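Local coordinates for protein autoinducer 2 sensor kinase/phosphatase LuxQ (Vibrio cholerae, PDB 3C38) that binds the AI-2–LuxP complex through this periplasmic domain, and acts as a kinase without AI-2 and a phosphatase with it, at residues A[26-34]-A[219-227]; A[177-185]-A[231-239]. One frame throughout, in Å; residues are numbered along the deposited sequence.

Contact 1 (A[26-34]-A[219-227]); sequences SSLIQSLFD and GQTFLEVES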
ATOM      1  N   SER A  26     -16.153   2.057  11.560  1.00 50.35           N
ATOM      2  CA  SER A  26     -15.616   2.780  10.416  1.00 49.71           C
ATOM      3  C   SER A  26     -14.400   3.561  10.909  1.00 48.25           C
ATOM      4  O   SER A  26     -13.350   3.594  10.261  1.00 48.27           O
ATOM      5  CB  SER A  26     -16.683   3.738   9.875  1.00 49.17           C
ATOM      6  OG  SER A  26     -16.579   3.915   8.475  1.00 49.96           O
ATOM      7  N   SER A  27     -14.557   4.176  12.076  1.00 46.53           N
ATOM      8  CA  SER A  27     -13.497   4.960  12.692  1.00 45.06           C
ATOM      9  C   SER A  27     -12.310   4.057  12.993  1.00 42.35           C
ATOM     10  O   SER A  27     -11.159   4.410  12.726  1.00 41.35           O
ATOM     11  CB  SER A  27     -14.010   5.604  13.988  1.00 47.28           C
ATOM     12  OG  SER A  27     -12.959   6.245  14.694  1.00 50.85           O
ATOM     13  N   LEU A  28     -12.608   2.891  13.555  1.00 37.78           N
ATOM     14  CA  LEU A  28     -11.588   1.922  13.897  1.00 35.92           C
ATOM     15  C   LEU A  28     -10.895   1.389  12.638  1.00 34.47           C
ATOM     16  O   LEU A  28      -9.666   1.296  12.583  1.00 34.02           O
ATOM     17  CB  LEU A  28     -12.223   0.773  14.687  1.00 37.91           C
ATOM     18  CG  LEU A  28     -11.402  -0.504  14.921  1.00 38.93           C
ATOM     19  CD1 LEU A  28     -10.061  -0.184  15.599  1.00 39.52           C
ATOM     20  CD2 LEU A  28     -12.230  -1.459  15.782  1.00 39.23           C
ATOM     21  N   ILE A  29     -11.686   1.050  11.625  1.00 33.47           N
ATOM     22  CA  ILE A  29     -11.132   0.529  10.381  1.00 32.44           C
ATOM     23  C   ILE A  29     -10.119   1.505   9.795  1.00 32.67           C
ATOM     24  O   ILE A  29      -9.021   1.111   9.361  1.00 29.49           O
ATOM     25  CB  ILE A  29     -12.260   0.227   9.371  1.00 30.36           C
ATOM     26  CG1 ILE A  29     -13.033  -1.009   9.858  1.00 30.29           C
ATOM     27  CG2 ILE A  29     -11.686   0.007   7.980  1.00 27.65           C
ATOM     28  CD1 ILE A  29     -14.339  -1.279   9.143  1.00 27.30           C
ATOM     29  N   GLN A  30     -10.488   2.783   9.814  1.00 33.82           N
ATOM     30  CA  GLN A  30      -9.634   3.848   9.306  1.00 34.52           C
ATOM     31  C   GLN A  30      -8.329   3.930  10.092  1.00 35.14           C
ATOM     32  O   GLN A  30      -7.261   4.133   9.508  1.00 34.69           O
ATOM     33  CB  GLN A  30     -10.359   5.195   9.393  1.00 36.06           C
ATOM     34  CG  GLN A  30      -9.526   6.390   8.947  1.00 33.03           C
ATOM     35  CD  GLN A  30      -9.202   6.361   7.472  1.00 33.57           C
ATOM     36  OE1 GLN A  30     -10.095   6.285   6.633  1.00 34.00           O
ATOM     37  NE2 GLN A  30      -7.918   6.422   7.146  1.00 32.98           N
ATOM     38  N   SER A  31      -8.415   3.769  11.411  1.00 33.99           N
ATOM     39  CA  SER A  31      -7.220   3.853  12.249  1.00 36.63           C
ATOM     40  C   SER A  31      -6.313   2.661  11.999  1.00 34.31           C
ATOM     41  O   SER A  31      -5.086   2.796  11.971  1.00 34.02           O
ATOM     42  CB  SER A  31      -7.585   3.930  13.740  1.00 36.39           C
ATOM     43  OG  SER A  31      -8.063   2.689  14.229  1.00 41.50           O
ATOM     44  N   LEU A  32      -6.918   1.491  11.826  1.00 34.01           N
ATOM     45  CA  LEU A  32      -6.140   0.302  11.550  1.00 31.34           C
ATOM     46  C   LEU A  32      -5.424   0.518  10.217  1.00 29.71           C
ATOM     47  O   LEU A  32      -4.244   0.194  10.083  1.00 30.39           O
ATOM     48  CB  LEU A  32      -7.051  -0.922  11.534  1.00 32.94           C
ATOM     49  CG  LEU A  32      -7.426  -1.347  12.969  1.00 36.59           C
ATOM     50  CD1 LEU A  32      -8.531  -2.397  12.945  1.00 35.66           C
ATOM     51  CD2 LEU A  32      -6.175  -1.911  13.676  1.00 36.82           C
ATOM     52  N   PHE A  33      -6.121   1.107   9.251  1.00 30.40           N
ATOM     53  CA  PHE A  33      -5.530   1.408   7.943  1.00 28.82           C
ATOM     54  C   PHE A  33      -4.378   2.406   8.144  1.00 29.14           C
ATOM     55  O   PHE A  33      -3.255   2.177   7.691  1.00 29.06           O
ATOM     56  CB  PHE A  33      -6.593   2.008   7.024  1.00 28.88           C
ATOM     57  CG  PHE A  33      -6.095   2.368   5.650  1.00 28.16           C
ATOM     58  CD1 PHE A  33      -6.112   3.696   5.220  1.00 27.94           C
ATOM     59  CD2 PHE A  33      -5.643   1.384   4.770  1.00 24.03           C
ATOM     60  CE1 PHE A  33      -5.685   4.041   3.913  1.00 26.39           C
ATOM     61  CE2 PHE A  33      -5.219   1.715   3.481  1.00 23.25           C
ATOM     62  CZ  PHE A  33      -5.243   3.050   3.054  1.00 23.68           C
ATOM     63  N   ASP A  34      -4.657   3.507   8.834  1.00 30.93           N
ATOM     64  CA  ASP A  34      -3.632   4.520   9.112  1.00 31.88           C
ATOM     65  C   ASP A  34      -2.419   3.878   9.772  1.00 31.16           C
ATOM     66  O   ASP A  34      -1.275   4.184   9.431  1.00 31.55           O
ATOM     67  CB  ASP A  34      -4.161   5.598  10.064  1.00 32.67           C
ATOM     68  CG  ASP A  34      -5.286   6.398   9.473  1.00 31.57           C
ATOM     69  OD1 ASP A  34      -5.394   6.429   8.229  1.00 32.02           O
ATOM     70  OD2 ASP A  34      -6.049   7.012  10.257  1.00 34.49           O
ATOM     71  N   GLY A 219     -21.588  -2.797   6.679  1.00 43.78           N
ATOM     72  CA  GLY A 219     -21.170  -1.416   6.805  1.00 41.68           C
ATOM     73  C   GLY A 219     -20.256  -1.042   5.653  1.00 40.17           C
ATOM     74  O   GLY A 219     -19.670  -1.914   5.010  1.00 40.70           O
ATOM     75  N   GLN A 220     -20.156   0.256   5.378  1.00 38.67           N
ATOM     76  CA  GLN A 220     -19.293   0.764   4.319  1.00 38.12           C
ATOM     77  C   GLN A 220     -18.376   1.830   4.891  1.00 37.54           C
ATOM     78  O   GLN A 220     -18.811   2.678   5.671  1.00 36.29           O
ATOM     79  CB  GLN A 220     -20.116   1.373   3.184  1.00 39.78           C
ATOM     80  CG  GLN A 220     -20.616   0.372   2.179  1.00 43.44           C
ATOM     81  CD  GLN A 220     -21.396   1.017   1.047  1.00 46.43           C
ATOM     82  OE1 GLN A 220     -20.875   1.865   0.316  1.00 47.64           O
ATOM     83  NE2 GLN A 220     -22.654   0.613   0.893  1.00 46.96           N
ATOM     84  N   THR A 221     -17.103   1.778   4.515  1.00 35.90           N
ATOM     85  CA  THR A 221     -16.135   2.755   4.993  1.00 34.59           C
ATOM     86  C   THR A 221     -15.199   3.174   3.878  1.00 33.96           C
ATOM     87  O   THR A 221     -14.416   2.362   3.382  1.00 32.56           O
ATOM     88  CB  THR A 221     -15.260   2.209   6.140  1.00 34.62           C
ATOM     89  OG1 THR A 221     -16.080   1.902   7.271  1.00 34.43           O
ATOM     90  CG2 THR A 221     -14.226   3.254   6.555  1.00 34.98           C
ATOM     91  N   PHE A 222     -15.291   4.435   3.468  1.00 31.81           N
ATOM     92  CA  PHE A 222     -14.403   4.922   2.432  1.00 32.07           C
ATOM     93  C   PHE A 222     -13.171   5.443   3.147  1.00 31.75           C
ATOM     94  O   PHE A 222     -13.254   6.334   3.989  1.00 33.10           O
ATOM     95  CB  PHE A 222     -15.090   6.000   1.597  1.00 36.50           C
ATOM     96  CG  PHE A 222     -16.072   5.445   0.605  1.00 36.86           C
ATOM     97  CD1 PHE A 222     -17.343   5.046   1.011  1.00 38.96           C
ATOM     98  CD2 PHE A 222     -15.702   5.256  -0.725  1.00 36.81           C
ATOM     99  CE1 PHE A 222     -18.241   4.459   0.097  1.00 40.67           C
ATOM    100  CE2 PHE A 222     -16.583   4.675  -1.646  1.00 37.74           C
ATOM    101  CZ  PHE A 222     -17.856   4.274  -1.233  1.00 38.07           C
ATOM    102  N   LEU A 223     -12.033   4.839   2.834  1.00 29.48           N
ATOM    103  CA  LEU A 223     -10.764   5.189   3.459  1.00 29.79           C
ATOM    104  C   LEU A 223     -10.179   6.534   3.040  1.00 29.20           C
ATOM    105  O   LEU A 223     -10.196   6.910   1.862  1.00 26.71           O
ATOM    106  CB  LEU A 223      -9.717   4.094   3.170  1.00 25.42           C
ATOM    107  CG  LEU A 223     -10.067   2.666   3.615  1.00 24.91           C
ATOM    108  CD1 LEU A 223      -8.986   1.687   3.166  1.00 22.68           C
ATOM    109  CD2 LEU A 223     -10.241   2.644   5.130  1.00 24.06           C
ATOM    110  N   GLU A 224      -9.652   7.255   4.019  1.00 31.25           N
ATOM    111  CA  GLU A 224      -8.993   8.522   3.730  1.00 34.19           C
ATOM    112  C   GLU A 224      -7.497   8.206   3.682  1.00 34.47           C
ATOM    113  O   GLU A 224      -7.008   7.355   4.427  1.00 32.49           O
ATOM    114  CB  GLU A 224      -9.248   9.552   4.833  1.00 33.87           C
ATOM    115  CG  GLU A 224     -10.701   9.904   5.051  1.00 38.08           C
ATOM    116  CD  GLU A 224     -10.874  11.105   5.967  1.00 40.94           C
ATOM    117  OE1 GLU A 224     -10.084  11.254   6.927  1.00 41.87           O
ATOM    118  OE2 GLU A 224     -11.812  11.893   5.732  1.00 44.47           O
ATOM    119  N   VAL A 225      -6.791   8.859   2.772  1.00 36.12           N
ATOM    120  CA  VAL A 225      -5.349   8.702   2.652  1.00 38.29           C
ATOM    121  C   VAL A 225      -4.828  10.120   2.886  1.00 41.20           C
ATOM    122  O   VAL A 225      -5.157  11.035   2.131  1.00 42.84           O
ATOM    123  CB  VAL A 225      -4.945   8.218   1.246  1.00 37.20           C
ATOM    124  CG1 VAL A 225      -3.443   8.388   1.041  1.00 37.12           C
ATOM    125  CG2 VAL A 225      -5.323   6.764   1.078  1.00 36.24           C
ATOM    126  N   GLU A 226      -4.043  10.309   3.940  1.00 43.70           N
ATOM    127  CA  GLU A 226      -3.527  11.642   4.261  1.00 46.26           C
ATOM    128  C   GLU A 226      -4.737  12.543   4.512  1.00 47.36           C
ATOM    129  O   GLU A 226      -4.818  13.649   3.985  1.00 49.09           O
ATOM    130  CB  GLU A 226      -2.704  12.216   3.094  1.00 44.73           C
ATOM    131  CG  GLU A 226      -1.431  11.444   2.721  1.00 45.30           C
ATOM    132  CD  GLU A 226      -0.388  11.423   3.830  1.00 45.16           C
ATOM    133  OE1 GLU A 226      -0.604  12.056   4.889  1.00 48.72           O
ATOM    134  OE2 GLU A 226       0.652  10.770   3.644  1.00 42.60           O
ATOM    135  N   SER A 227      -5.683  12.046   5.304  1.00 47.89           N
ATOM    136  CA  SER A 227      -6.906  12.778   5.633  1.00 47.14           C
ATOM    137  C   SER A 227      -7.697  13.229   4.407  1.00 45.97           C
ATOM    138  O   SER A 227      -8.558  14.095   4.507  1.00 46.20           O
ATOM    139  CB  SER A 227      -6.574  13.990   6.507  1.00 48.52           C
ATOM    140  OG  SER A 227      -6.090  13.586   7.778  1.00 48.51           O
TER
HETATM  141  O   HOH W   1     -12.665   7.096   6.724  1.00 57.95           O
HETATM  142  O   HOH W   2      -4.597   7.104   5.607  1.00 56.13           O

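Contact 2 (A[177-185]-A[231-239]); sequences SENLVLAVD and YLCVYSIQT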
ATOM      1  N   SER A 177     -13.747  -7.906  13.060  1.00 36.40           N
ATOM      2  CA  SER A 177     -14.853  -8.001  12.123  1.00 35.77           C
ATOM      3  C   SER A 177     -15.002  -9.425  11.611  1.00 36.05           C
ATOM      4  O   SER A 177     -14.028 -10.174  11.538  1.00 37.49           O
ATOM      5  CB  SER A 177     -14.628  -7.055  10.940  1.00 35.28           C
ATOM      6  OG  SER A 177     -14.551  -5.704  11.361  1.00 36.19           O
ATOM      7  N   GLU A 178     -16.230  -9.789  11.260  1.00 36.17           N
ATOM      8  CA  GLU A 178     -16.534 -11.118  10.735  1.00 35.96           C
ATOM      9  C   GLU A 178     -15.817 -11.331   9.413  1.00 33.10           C
ATOM     10  O   GLU A 178     -15.162 -12.348   9.195  1.00 33.22           O
ATOM     11  CB  GLU A 178     -18.024 -11.243  10.466  1.00 38.87           C
ATOM     12  CG  GLU A 178     -18.779 -12.177  11.360  1.00 47.45           C
ATOM     13  CD  GLU A 178     -20.225 -12.279  10.922  1.00 51.02           C
ATOM     14  OE1 GLU A 178     -20.503 -12.974   9.909  1.00 50.92           O
ATOM     15  OE2 GLU A 178     -21.071 -11.634  11.580  1.00 51.71           O
ATOM     16  N   ASN A 179     -15.987 -10.363   8.521  1.00 29.01           N
ATOM     17  CA  ASN A 179     -15.387 -10.406   7.202  1.00 28.02           C
ATOM     18  C   ASN A 179     -15.314  -9.000   6.634  1.00 28.38           C
ATOM     19  O   ASN A 179     -16.126  -8.124   6.975  1.00 25.56           O
ATOM     20  CB  ASN A 179     -16.226 -11.273   6.249  1.00 25.66           C
ATOM     21  CG  ASN A 179     -15.804 -12.734   6.250  1.00 27.60           C
ATOM     22  OD1 ASN A 179     -14.640 -13.066   6.016  1.00 31.26           O
ATOM     23  ND2 ASN A 179     -16.755 -13.614   6.491  1.00 29.29           N
ATOM     24  N   LEU A 180     -14.333  -8.794   5.765  1.00 27.87           N
ATOM     25  CA  LEU A 180     -14.154  -7.512   5.100  1.00 28.31           C
ATOM     26  C   LEU A 180     -13.923  -7.716   3.608  1.00 26.70           C
ATOM     27  O   LEU A 180     -13.435  -8.759   3.164  1.00 27.18           O
ATOM     28  CB  LEU A 180     -12.958  -6.746   5.680  1.00 27.09           C
ATOM     29  CG  LEU A 180     -12.940  -6.313   7.145  1.00 26.51           C
ATOM     30  CD1 LEU A 180     -11.573  -5.681   7.417  1.00 25.88           C
ATOM     31  CD2 LEU A 180     -14.069  -5.322   7.455  1.00 23.49           C
ATOM     32  N   VAL A 181     -14.283  -6.698   2.839  1.00 28.01           N
ATOM     33  CA  VAL A 181     -14.085  -6.707   1.398  1.00 27.14           C
ATOM     34  C   VAL A 181     -13.584  -5.320   1.005  1.00 27.92           C
ATOM     35  O   VAL A 181     -14.255  -4.313   1.264  1.00 26.79           O
ATOM     36  CB  VAL A 181     -15.398  -6.957   0.624  1.00 27.06           C
ATOM     37  CG1 VAL A 181     -15.101  -6.931  -0.868  1.00 27.61           C
ATOM     38  CG2 VAL A 181     -16.029  -8.289   1.041  1.00 25.15           C
ATOM     39  N   LEU A 182     -12.404  -5.259   0.405  1.00 28.13           N
ATOM     40  CA  LEU A 182     -11.862  -3.984  -0.029  1.00 29.00           C
ATOM     41  C   LEU A 182     -12.210  -3.886  -1.502  1.00 29.32           C
ATOM     42  O   LEU A 182     -11.866  -4.761  -2.296  1.00 27.75           O
ATOM     43  CB  LEU A 182     -10.343  -3.922   0.171  1.00 29.99           C
ATOM     44  CG  LEU A 182      -9.644  -2.656  -0.355  1.00 29.39           C
ATOM     45  CD1 LEU A 182     -10.251  -1.423   0.303  1.00 29.33           C
ATOM     46  CD2 LEU A 182      -8.149  -2.725  -0.068  1.00 29.02           C
ATOM     47  N   ALA A 183     -12.907  -2.820  -1.868  1.00 31.88           N
ATOM     48  CA  ALA A 183     -13.312  -2.664  -3.253  1.00 34.39           C
ATOM     49  C   ALA A 183     -13.217  -1.243  -3.774  1.00 35.46           C
ATOM     50  O   ALA A 183     -13.076  -0.291  -3.010  1.00 34.51           O
ATOM     51  CB  ALA A 183     -14.741  -3.173  -3.424  1.00 33.30           C
ATOM     52  N   VAL A 184     -13.299  -1.140  -5.097  1.00 37.23           N
ATOM     53  CA  VAL A 184     -13.286   0.127  -5.812  1.00 40.78           C
ATOM     54  C   VAL A 184     -14.585   0.108  -6.604  1.00 41.88           C
ATOM     55  O   VAL A 184     -14.698  -0.603  -7.600  1.00 40.49           O
ATOM     56  CB  VAL A 184     -12.097   0.225  -6.806  1.00 40.97           C
ATOM     57  CG1 VAL A 184     -12.208   1.511  -7.614  1.00 41.82           C
ATOM     58  CG2 VAL A 184     -10.770   0.183  -6.058  1.00 39.13           C
ATOM     59  N   ASP A 185     -15.568   0.871  -6.145  1.00 47.18           N
ATOM     60  CA  ASP A 185     -16.871   0.936  -6.801  1.00 51.59           C
ATOM     61  C   ASP A 185     -17.615  -0.388  -6.594  1.00 53.17           C
ATOM     62  O   ASP A 185     -18.173  -0.648  -5.526  1.00 53.42           O
ATOM     63  CB  ASP A 185     -16.686   1.224  -8.298  1.00 55.08           C
ATOM     64  CG  ASP A 185     -18.005   1.390  -9.041  1.00 59.76           C
ATOM     65  OD1 ASP A 185     -19.061   1.545  -8.388  1.00 61.83           O
ATOM     66  OD2 ASP A 185     -17.983   1.377 -10.291  1.00 61.33           O
ATOM     67  N   TYR A 231     -11.620   6.599  -3.100  1.00 31.04           N
ATOM     68  CA  TYR A 231     -12.652   5.710  -3.618  1.00 33.63           C
ATOM     69  C   TYR A 231     -12.496   4.271  -3.079  1.00 33.87           C
ATOM     70  O   TYR A 231     -13.216   3.363  -3.492  1.00 34.71           O
ATOM     71  CB  TYR A 231     -12.588   5.710  -5.142  1.00 34.57           C
ATOM     72  CG  TYR A 231     -11.240   5.298  -5.697  1.00 38.36           C
ATOM     73  CD1 TYR A 231     -10.822   3.970  -5.658  1.00 39.23           C
ATOM     74  CD2 TYR A 231     -10.377   6.242  -6.262  1.00 41.11           C
ATOM     75  CE1 TYR A 231      -9.573   3.590  -6.164  1.00 40.62           C
ATOM     76  CE2 TYR A 231      -9.125   5.876  -6.770  1.00 38.73           C
ATOM     77  CZ  TYR A 231      -8.730   4.551  -6.721  1.00 41.68           C
ATOM     78  OH  TYR A 231      -7.497   4.180  -7.224  1.00 38.65           O
ATOM     79  N   LEU A 232     -11.541   4.066  -2.173  1.00 32.71           N
ATOM     80  CA  LEU A 232     -11.316   2.749  -1.580  1.00 30.18           C
ATOM     81  C   LEU A 232     -12.404   2.521  -0.534  1.00 29.29           C
ATOM     82  O   LEU A 232     -12.461   3.235   0.466  1.00 29.89           O
ATOM     83  CB  LEU A 232      -9.953   2.696  -0.900  1.00 26.70           C
ATOM     84  CG  LEU A 232      -8.724   2.951  -1.775  1.00 29.99           C
ATOM     85  CD1 LEU A 232      -7.479   3.027  -0.875  1.00 25.71           C
ATOM     86  CD2 LEU A 232      -8.581   1.852  -2.836  1.00 23.68           C
ATOM     87  N   CYS A 233     -13.264   1.531  -0.772  1.00 29.90           N
ATOM     88  CA  CYS A 233     -14.356   1.228   0.146  1.00 28.22           C
ATOM     89  C   CYS A 233     -14.227  -0.121   0.850  1.00 26.76           C
ATOM     90  O   CYS A 233     -14.105  -1.172   0.224  1.00 26.36           O
ATOM     91  CB  CYS A 233     -15.693   1.273  -0.595  1.00 30.85           C
ATOM     92  SG  CYS A 233     -17.142   0.904   0.445  1.00 37.23           S
ATOM     93  N   VAL A 234     -14.259  -0.082   2.169  1.00 27.28           N
ATOM     94  CA  VAL A 234     -14.172  -1.300   2.938  1.00 27.83           C
ATOM     95  C   VAL A 234     -15.560  -1.719   3.407  1.00 28.95           C
ATOM     96  O   VAL A 234     -16.213  -1.003   4.172  1.00 28.19           O
ATOM     97  CB  VAL A 234     -13.270  -1.131   4.162  1.00 28.81           C
ATOM     98  CG1 VAL A 234     -13.314  -2.410   5.005  1.00 26.63           C
ATOM     99  CG2 VAL A 234     -11.826  -0.825   3.713  1.00 30.07           C
ATOM    100  N   TYR A 235     -16.014  -2.874   2.929  1.00 30.25           N
ATOM    101  CA  TYR A 235     -17.310  -3.401   3.331  1.00 31.56           C
ATOM    102  C   TYR A 235     -17.068  -4.299   4.532  1.00 31.22           C
ATOM    103  O   TYR A 235     -16.220  -5.208   4.478  1.00 30.08           O
ATOM    104  CB  TYR A 235     -17.947  -4.208   2.201  1.00 32.14           C
ATOM    105  CG  TYR A 235     -18.282  -3.394   0.974  1.00 34.69           C
ATOM    106  CD1 TYR A 235     -17.359  -3.236  -0.052  1.00 35.64           C
ATOM    107  CD2 TYR A 235     -19.527  -2.771   0.845  1.00 35.72           C
ATOM    108  CE1 TYR A 235     -17.664  -2.481  -1.181  1.00 38.72           C
ATOM    109  CE2 TYR A 235     -19.841  -2.015  -0.271  1.00 37.39           C
ATOM    110  CZ  TYR A 235     -18.906  -1.873  -1.281  1.00 39.53           C
ATOM    111  OH  TYR A 235     -19.204  -1.110  -2.385  1.00 41.11           O
ATOM    112  N   SER A 236     -17.785  -4.031   5.618  1.00 30.75           N
ATOM    113  CA  SER A 236     -17.644  -4.819   6.835  1.00 34.39           C
ATOM    114  C   SER A 236     -18.963  -5.549   7.059  1.00 36.64           C
ATOM    115  O   SER A 236     -20.039  -4.948   6.994  1.00 37.84           O
ATOM    116  CB  SER A 236     -17.302  -3.924   8.039  1.00 32.94           C
ATOM    117  OG  SER A 236     -18.338  -2.997   8.310  1.00 35.98           O
ATOM    118  N   ILE A 237     -18.875  -6.848   7.315  1.00 36.80           N
ATOM    119  CA  ILE A 237     -20.070  -7.645   7.495  1.00 41.93           C
ATOM    120  C   ILE A 237     -20.227  -8.162   8.905  1.00 42.89           C
ATOM    121  O   ILE A 237     -19.298  -8.724   9.477  1.00 42.03           O
ATOM    122  CB  ILE A 237     -20.069  -8.837   6.528  1.00 42.52           C
ATOM    123  CG1 ILE A 237     -19.437  -8.408   5.203  1.00 44.29           C
ATOM    124  CG2 ILE A 237     -21.495  -9.309   6.273  1.00 44.94           C
ATOM    125  CD1 ILE A 237     -19.204  -9.536   4.254  1.00 46.13           C
ATOM    126  N   GLN A 238     -21.416  -7.958   9.458  1.00 45.70           N
ATOM    127  CA  GLN A 238     -21.715  -8.422  10.800  1.00 51.22           C
ATOM    128  C   GLN A 238     -23.136  -8.984  10.840  1.00 52.19           C
ATOM    129  O   GLN A 238     -24.055  -8.428  10.236  1.00 52.54           O
ATOM    130  CB  GLN A 238     -21.564  -7.273  11.795  1.00 54.30           C
ATOM    131  CG  GLN A 238     -20.929  -7.693  13.116  1.00 61.31           C
ATOM    132  CD  GLN A 238     -19.545  -8.315  12.937  1.00 63.85           C
ATOM    133  OE1 GLN A 238     -18.619  -7.676  12.423  1.00 67.19           O
ATOM    134  NE2 GLN A 238     -19.402  -9.567  13.361  1.00 65.39           N
ATOM    135  N   THR A 239     -23.307 -10.100  11.540  1.00 53.91           N
ATOM    136  CA  THR A 239     -24.610 -10.750  11.663  1.00 55.26           C
ATOM    137  C   THR A 239     -25.336 -10.207  12.891  1.00 56.25           C
ATOM    138  O   THR A 239     -24.701  -9.923  13.906  1.00 57.75           O
ATOM    139  CB  THR A 239     -24.441 -12.267  11.822  1.00 54.54           C
ATOM    140  OG1 THR A 239     -23.785 -12.539  13.061  1.00 55.26           O
ATOM    141  CG2 THR A 239     -23.587 -12.826  10.703  1.00 53.37           C
TER
HETATM  142  O   HOH W   3     -17.624  -5.203  12.216  1.00 48.75           O
HETATM  143  O   HOH W   4     -21.170 -11.253  14.070  1.00 69.17           O

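Contact 1 (A[26-34]-A[219-227])
Gln30 reaches the backbone of Glu224 through two torsions. Its CG stands anti to the backbone N (chi1 177°). A bend at chi2 (66°) then turns the amide toward the strand. Phe33, one helical turn on, also has its CG anti to the backbone N, which directs its ring toward Leu223 and Val225.

The Gln30 amide pairs with both polar backbone atoms of Glu224. Glu224 N donates to Gln30 OE1 at 2.8 Å, and the N-H points almost straight at it (171°). Gln30 NE2 donates to Glu224 O at 3.0 Å, from somewhat outside the carbonyl plane. The same NE2 gives a second bond to Asp34 OD1 at 2.7 Å, which lies nearly in the amide plane. One water joins Gln30 OE1 to Phe222 O, and another joins Asp34 OD1 to Glu224 O.

The apolar part lies beside this polar row. Leu223 CD1 sits over the centre of the Phe33 ring in a CH-pi contact, 3.7 Å from the centroid. Val225 CG2 comes to the ring edge, 3.9 Å from Phe33 CE1. Ile29 CG2 meets the other Leu223 methyl, CD2, at 4.1 Å.

Strand 216-225 is outermost in its sheet, and helix 22-47 packs on the sheet's face at this strand. Gln30 acts like a strand neighbour: its amide supplies the acceptor and donor for Glu224. These two bonds and the one to Asp34 should fix the amide's rotation.

Contact 2 (A[177-185]-A[231-239])
Val181 and Tyr235 pair at the middle of an antiparallel beta ladder. Strands 179-184 and 228-239 are the two inner strands of a four-stranded sheet in this Cache-clan periplasmic domain.

Backbone bonds hold the ladder. Val181 and Tyr235 bond in both directions, with Tyr235 N to Val181 O at 2.8 Å. Ala183 and Cys233 do the same, and Cys233 N meets Ala183 O at 2.9 Å, nearly along the C=O axis. Ile237 N adds a bond to Asn179 O. Leu180 CA also makes a CA-H...O contact with Tyr235 O.

Apolar contacts line both faces. On one, Leu180 CD2 touches Val234 CG1 at 3.9 Å, and Leu182 CD1 touches Val234 CG2 at 3.8 Å. On the other, Val181, Tyr235 and Ile237 all pack on Val204 of helix 201-205. At the end of the ladder, Val184 CG1 presses obliquely on Tyr231 CD1, while Tyr231 OH bonds to His135 ND1.

A polar group lies at the opposite end, round Glu178. Thr239 N donates to the syn side of Glu178 OE2 at 2.7 Å. Glu178 N makes a weak bond to Gln238 OE1.

With CG anti to the carbonyl carbon (chi1 -64°), the Tyr235 ring takes Cys233 SG over one face, near the rim, and Ala183 CB meets its edge at CE1, 3.7 Å away.

Overall arrangement
Contacts 1 and 2 share one four-stranded sheet, and their centres are about 11 Å apart. Strand 216-225 of contact 1 is hydrogen-bonded to strand 228-239 of contact 2, probably through Gly219 N to Ser236 O and Thr221 O to Val234 N, both 2.7 Å. Residues 26-34 lie along the edge strand on the face that carries Leu180 and Val234. Ile29 CG2 comes within 4.2 Å of Val234 CG1, so the two apolar layers join. On the reverse face, Phe222 CE2 packs 3.7 Å from Cys233 CB. Together the contacts tie the long N-terminal helix to the sheet near the end of the modelled chain.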